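Molybdopterin-guanine dinucleotide biosynthesis protein B (Bacillus subtilis subsp. spizizenii, PDB 4OYH) probably binds GTP and hydrolyses it weakly, and may act as an adapter in making and using the molybdopterin guanine dinucleotide form of the molybdenum cofactor. Local coordinates at residues 23-27 with 106-110; 112-118 with 130-134. The protein carries 2 engineered substitutions. All coordinates share one frame; numbering follows the deposited sequence.

Contact 1: residues 23-27 with 106-110; sequences KTTFI and LLIEG. With SO4 (sulfate ion), chain F.
Lys23, in a probable P-loop, meets Glu109 of strand 105-109, the ammonium NZ of the lysine lying 3.5 Å from carboxylate OE1 in a long salt bridge. The two side chains cross at about a right angle. CG of Glu109 stands anti to the backbone N (chi1 167°) and the chain runs out straight from there, which carries the carboxylate from the strand across to the start of the helix. The lysine instead bends at chi3, and its aliphatic part passes the sulfate bound beside it: CE lies 3.2 Å from O4 of that ion.

The other carboxylate oxygen, OE2, faces a methyl group, with CD1 of Ile27 3.5 Å away. Lower on the same chain, CB of Glu109 touches this methyl at 3.7 Å, so Ile27 CD1 lies against both CB and OE2 of the glutamate, while OE1 looks to the ammonium. One turn after Lys23, Ile27 also sets CG1 and CG2 against CD1 of Leu107, each at 3.8 Å.

At the helix start, Lys23 N donates to sulfate O4 (2.9 Å, 159°), and the amides of Asn20 and Gly22 bind the same ion. This is consistent with a Walker A loop holding an anion where a GTP phosphate would lie; Lys23 and Thr24 are probable GTP-binding residues.

Gln66 of the second subunit packs on Ile27 and Glu109. Within the chain, residues 23-27 of helix 23-35 run nearly antiparallel (169°) to residues 106-109 of strand 105-109, which lies between strands 41-46 and 12-16 of the parallel sheet.

Contact 2: residues 112-118 with 130-134; sequences KKAPYPK and ALKTV. With SO4 (sulfate ion), chain G.
Thr133 and Lys118 bring their side chains together obliquely where two loops of the P-loop NTPase fold meet, one leading into strand 118-122 and the other into 136-141. CG2 of Thr133 rests against CD of the lysine at 3.6 Å, while OG1 turns to the carbonyl O of Lys112 as a hydrogen-bond donor. That bond is modelled too short to trust its length.

Lys118 starts with CG between its backbone N and carbonyl carbon (chi1 42°), then bends at chi3 and chi4, folding the chain back toward the loop before it. NZ thereby reaches three carbonyl oxygens: Val134 O on the facing segment at 2.7 Å, Tyr116 O also at 2.7 Å, and Ala114 O, again modelled very close. These match its three N-H groups; Thr133 OG1, 3.4 Å from Lys118 NZ, is at most a weak extra acceptor. The buried ammonium thus ties the carbonyls of Ala114 and Tyr116 to the neighbouring loop.

Lys112 lies farther along, its CD 4.1 Å from CD2 of Leu131, the centre of an inverse gamma turn. Its backbone N donates to O4 of a sulfate, probably from the crystallisation liquor, at a doubtfully short distance. Leu131 packs on Phe18, in the probable P-loop. At the other end, Val134 CG2 approaches Pro115 CA at 4.1 Å.

NZ of Lys118 lies in the plane of the Tyr116 carbonyl but is tilted 20° from that of Val134.

Contacts 1 and 2 follow one another along the chain, the first closing at Gly110 just before the second opens at Lys112, and their centres are 14 Å apart. Contact 1 is near the middle of the molecule, where helix 23-35 packs on strand 105-109; contact 2 lies farther out, in the loops that precede strands 118-122 and 136-141. All three strands belong to one parallel sheet, in which 12-16 separates 105-109 from 118-122. That intervening strand touches both contacts, through Val15 on Lys23 and Ile27 and through Gln14 on Ala114 and Lys118. Contact 1 holds part of the probable GTP site, while contact 2 reaches it through Leu131, which touches the probable P-loop.

Contact 1: residues 23-27 with 106-110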
loop_
_atom_site.group_PDB
_atom_site.type_symbol
_atom_site.label_atom_id
_atom_site.label_comp_id
_atom_site.label_asym_id
_atom_site.label_seq_id
_atom_site.Cartn_x
_atom_site.Cartn_y
_atom_site.Cartn_z
ATOM N N LYS A 23 11.503 7.023 19.256
ATOM C CA LYS A 23 11.017 7.606 17.998
ATOM C C LYS A 23 9.528 7.354 17.812
ATOM O O LYS A 23 8.797 8.294 17.537
ATOM C CB LYS A 23 11.768 7.078 16.781
ATOM C CG LYS A 23 13.186 7.591 16.626
ATOM C CD LYS A 23 13.847 7.028 15.378
ATOM C CE LYS A 23 14.086 5.522 15.489
ATOM N NZ LYS A 23 14.111 4.886 14.163
ATOM N N THR A 24 9.053 6.116 17.977
ATOM C CA THR A 24 7.648 5.855 17.600
ATOM C C THR A 24 6.658 6.426 18.628
ATOM O O THR A 24 5.540 6.801 18.267
ATOM C CB THR A 24 7.345 4.346 17.328
ATOM O OG1 THR A 24 6.383 3.848 18.254
ATOM C CG2 THR A 24 8.579 3.492 17.342
ATOM N N THR A 25 7.077 6.601 19.874
ATOM C CA THR A 25 6.245 7.317 20.845
ATOM C C THR A 25 6.127 8.777 20.481
ATOM O O THR A 25 5.061 9.328 20.489
ATOM C CB THR A 25 6.793 7.195 22.275
ATOM O OG1 THR A 25 6.186 6.065 22.896
ATOM C CG2 THR A 25 6.455 8.398 23.108
ATOM N N PHE A 26 7.243 9.413 20.199
ATOM C CA PHE A 26 7.202 10.770 19.721
ATOM C C PHE A 26 6.262 10.939 18.510
ATOM O O PHE A 26 5.370 11.781 18.529
ATOM C CB PHE A 26 8.618 11.209 19.378
ATOM C CG PHE A 26 8.730 12.628 19.089
ATOM C CD1 PHE A 26 8.206 13.554 19.947
ATOM C CD2 PHE A 26 9.363 13.059 17.922
ATOM C CE1 PHE A 26 8.299 14.908 19.648
ATOM C CE2 PHE A 26 9.476 14.384 17.635
ATOM C CZ PHE A 26 8.949 15.317 18.486
ATOM N N ILE A 27 6.445 10.106 17.488
ATOM C CA ILE A 27 5.586 10.094 16.303
ATOM C C ILE A 27 4.122 9.886 16.666
ATOM O O ILE A 27 3.234 10.573 16.164
ATOM C CB ILE A 27 6.078 9.014 15.293
ATOM C CG1 ILE A 27 7.229 9.595 14.436
ATOM C CG2 ILE A 27 4.972 8.557 14.339
ATOM C CD1 ILE A 27 8.389 8.635 14.214
ATOM N N LEU A 106 3.672 15.307 5.458
ATOM C CA LEU A 106 4.264 13.995 5.704
ATOM C C LEU A 106 5.278 13.982 6.840
ATOM O O LEU A 106 6.201 14.809 6.915
ATOM C CB LEU A 106 4.876 13.481 4.410
ATOM C CG LEU A 106 5.661 12.166 4.490
ATOM C CD1 LEU A 106 4.745 10.953 4.869
ATOM C CD2 LEU A 106 6.369 11.953 3.193
ATOM N N LEU A 107 5.031 13.035 7.740
ATOM C CA LEU A 107 5.918 12.662 8.833
ATOM C C LEU A 107 6.721 11.458 8.397
ATOM O O LEU A 107 6.147 10.439 8.023
ATOM C CB LEU A 107 5.131 12.301 10.101
ATOM C CG LEU A 107 5.470 12.888 11.472
ATOM C CD1 LEU A 107 5.008 11.970 12.563
ATOM C CD2 LEU A 107 6.899 13.192 11.637
ATOM N N ILE A 108 8.043 11.567 8.427
ATOM C CA ILE A 108 8.895 10.426 8.065
ATOM C C ILE A 108 9.705 9.957 9.284
ATOM O O ILE A 108 10.348 10.778 9.947
ATOM C CB ILE A 108 9.861 10.784 6.938
ATOM C CG1 ILE A 108 9.093 11.439 5.774
ATOM C CG2 ILE A 108 10.644 9.554 6.558
ATOM C CD1 ILE A 108 9.796 11.424 4.465
ATOM N N GLU A 109 9.661 8.660 9.592
ATOM C CA GLU A 109 10.628 8.059 10.516
ATOM C C GLU A 109 11.823 7.527 9.692
ATOM O O GLU A 109 11.636 6.674 8.833
ATOM C CB GLU A 109 9.957 6.950 11.340
ATOM C CG GLU A 109 10.896 6.024 12.130
ATOM C CD GLU A 109 10.143 5.059 13.075
ATOM O OE1 GLU A 109 10.747 4.065 13.521
ATOM O OE2 GLU A 109 8.960 5.292 13.386
ATOM N N GLY A 110 13.049 8.019 9.944
ATOM C CA GLY A 110 14.234 7.545 9.182
ATOM C C GLY A 110 14.662 8.356 7.934
ATOM O O GLY A 110 14.364 9.540 7.900
HETATM S S SO4 F . 12.498 3.640 18.816
HETATM O O1 SO4 F . 13.206 2.412 18.436
HETATM O O2 SO4 F . 11.312 3.709 17.986
HETATM O O3 SO4 F . 12.241 3.702 20.251
HETATM O O4 SO4 F . 13.316 4.819 18.535
#

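Contact 2: residues 112-118 with 130-134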
loop_
_atom_site.group_PDB
_atom_site.type_symbol
_atom_site.label_atom_id
_atom_site.label_comp_id
_atom_site.label_asym_id
_atom_site.label_seq_id
_atom_site.Cartn_x
_atom_site.Cartn_y
_atom_site.Cartn_z
ATOM N N LYS A 112 17.701 9.350 7.248
ATOM C CA LYS A 112 18.636 10.413 7.719
ATOM C C LYS A 112 19.316 11.245 6.625
ATOM O O LYS A 112 19.770 12.354 6.864
ATOM C CB LYS A 112 19.779 9.806 8.489
ATOM C CG LYS A 112 19.393 8.856 9.625
ATOM C CD LYS A 112 20.611 8.188 10.179
ATOM C CE LYS A 112 21.504 7.689 9.110
ATOM N NZ LYS A 112 22.765 8.473 9.263
ATOM N N LYS A 113 19.453 10.635 5.455
ATOM C CA LYS A 113 20.244 11.160 4.358
ATOM C C LYS A 113 19.468 12.184 3.571
ATOM O O LYS A 113 20.037 12.922 2.786
ATOM C CB LYS A 113 20.655 10.016 3.427
ATOM C CG LYS A 113 19.443 9.310 2.719
ATOM C CD LYS A 113 19.114 7.879 3.241
ATOM C CE LYS A 113 18.448 7.032 2.122
ATOM N NZ LYS A 113 18.666 5.545 2.203
ATOM N N ALA A 114 18.152 12.178 3.744
ATOM C CA ALA A 114 17.279 13.114 3.034
ATOM C C ALA A 114 17.538 14.532 3.514
ATOM O O ALA A 114 17.966 14.722 4.656
ATOM C CB ALA A 114 15.746 12.737 3.234
ATOM N N PRO A 115 17.258 15.521 2.652
ATOM C CA PRO A 115 17.375 16.975 2.884
ATOM C C PRO A 115 16.272 17.625 3.736
ATOM O O PRO A 115 16.362 18.814 4.011
ATOM C CB PRO A 115 17.296 17.544 1.484
ATOM C CG PRO A 115 16.451 16.528 0.721
ATOM C CD PRO A 115 16.902 15.224 1.249
ATOM N N TYR A 116 15.251 16.901 4.163
ATOM C CA TYR A 116 14.101 17.595 4.756
ATOM C C TYR A 116 14.348 17.928 6.181
ATOM O O TYR A 116 15.244 17.376 6.812
ATOM C CB TYR A 116 12.836 16.770 4.575
ATOM C CG TYR A 116 12.672 16.427 3.136
ATOM C CD1 TYR A 116 12.220 17.393 2.220
ATOM C CD2 TYR A 116 13.048 15.188 2.653
ATOM C CE1 TYR A 116 12.111 17.106 0.869
ATOM C CE2 TYR A 116 12.946 14.881 1.299
ATOM C CZ TYR A 116 12.467 15.857 0.407
ATOM O OH TYR A 116 12.348 15.564 -0.928
ATOM N N PRO A 117 13.617 18.917 6.691
ATOM C CA PRO A 117 13.866 19.306 8.074
ATOM C C PRO A 117 13.656 18.100 8.987
ATOM O O PRO A 117 12.813 17.283 8.669
ATOM C CB PRO A 117 12.832 20.384 8.347
ATOM C CG PRO A 117 12.328 20.812 6.995
ATOM C CD PRO A 117 12.492 19.636 6.095
ATOM N N LYS A 118 14.372 17.986 10.091
ATOM C CA LYS A 118 14.257 16.787 10.868
ATOM C C LYS A 118 14.497 17.059 12.303
ATOM O O LYS A 118 15.153 18.009 12.657
ATOM C CB LYS A 118 15.213 15.735 10.358
ATOM C CG LYS A 118 16.575 16.209 10.000
ATOM C CD LYS A 118 17.329 15.112 9.286
ATOM C CE LYS A 118 16.828 14.850 7.886
ATOM N NZ LYS A 118 17.431 15.746 6.861
ATOM N N ALA A 130 27.356 9.980 14.967
ATOM C CA ALA A 130 26.993 9.015 13.933
ATOM C C ALA A 130 25.710 9.413 13.164
ATOM O O ALA A 130 25.507 8.992 12.019
ATOM C CB ALA A 130 26.836 7.639 14.543
ATOM N N LEU A 131 24.850 10.220 13.779
ATOM C CA LEU A 131 23.670 10.727 13.076
ATOM C C LEU A 131 24.138 11.989 12.349
ATOM O O LEU A 131 24.081 13.100 12.865
ATOM C CB LEU A 131 22.498 10.993 14.035
ATOM C CG LEU A 131 22.165 9.810 14.940
ATOM C CD1 LEU A 131 21.331 10.234 16.141
ATOM C CD2 LEU A 131 21.463 8.702 14.150
ATOM N N LYS A 132 24.667 11.763 11.156
ATOM C CA LYS A 132 25.273 12.795 10.340
ATOM C C LYS A 132 24.197 13.279 9.368
ATOM O O LYS A 132 23.711 12.496 8.550
ATOM C CB LYS A 132 26.511 12.213 9.611
ATOM C CG LYS A 132 27.468 13.229 8.976
ATOM C CD LYS A 132 26.890 13.869 7.690
ATOM C CE LYS A 132 26.680 15.396 7.820
ATOM N NZ LYS A 132 25.652 15.986 6.899
ATOM N N THR A 133 23.795 14.539 9.447
ATOM C CA THR A 133 22.740 14.992 8.537
ATOM C C THR A 133 22.428 16.478 8.580
ATOM O O THR A 133 22.781 17.195 9.521
ATOM C CB THR A 133 21.401 14.239 8.810
ATOM O OG1 THR A 133 20.467 14.502 7.748
ATOM C CG2 THR A 133 20.812 14.634 10.162
ATOM N N VAL A 134 21.700 16.901 7.558
ATOM C CA VAL A 134 21.360 18.300 7.356
ATOM C C VAL A 134 19.902 18.591 7.686
ATOM O O VAL A 134 19.044 17.703 7.734
ATOM C CB VAL A 134 21.649 18.749 5.893
ATOM C CG1 VAL A 134 23.079 18.383 5.505
ATOM C CG2 VAL A 134 20.701 18.097 4.931
HETATM S S SO4 G . 18.053 5.494 7.823
HETATM O O1 SO4 G . 18.176 4.786 6.556
HETATM O O2 SO4 G . 16.748 5.279 8.427
HETATM O O3 SO4 G . 19.075 5.030 8.754
HETATM O O4 SO4 G . 18.257 6.897 7.521
#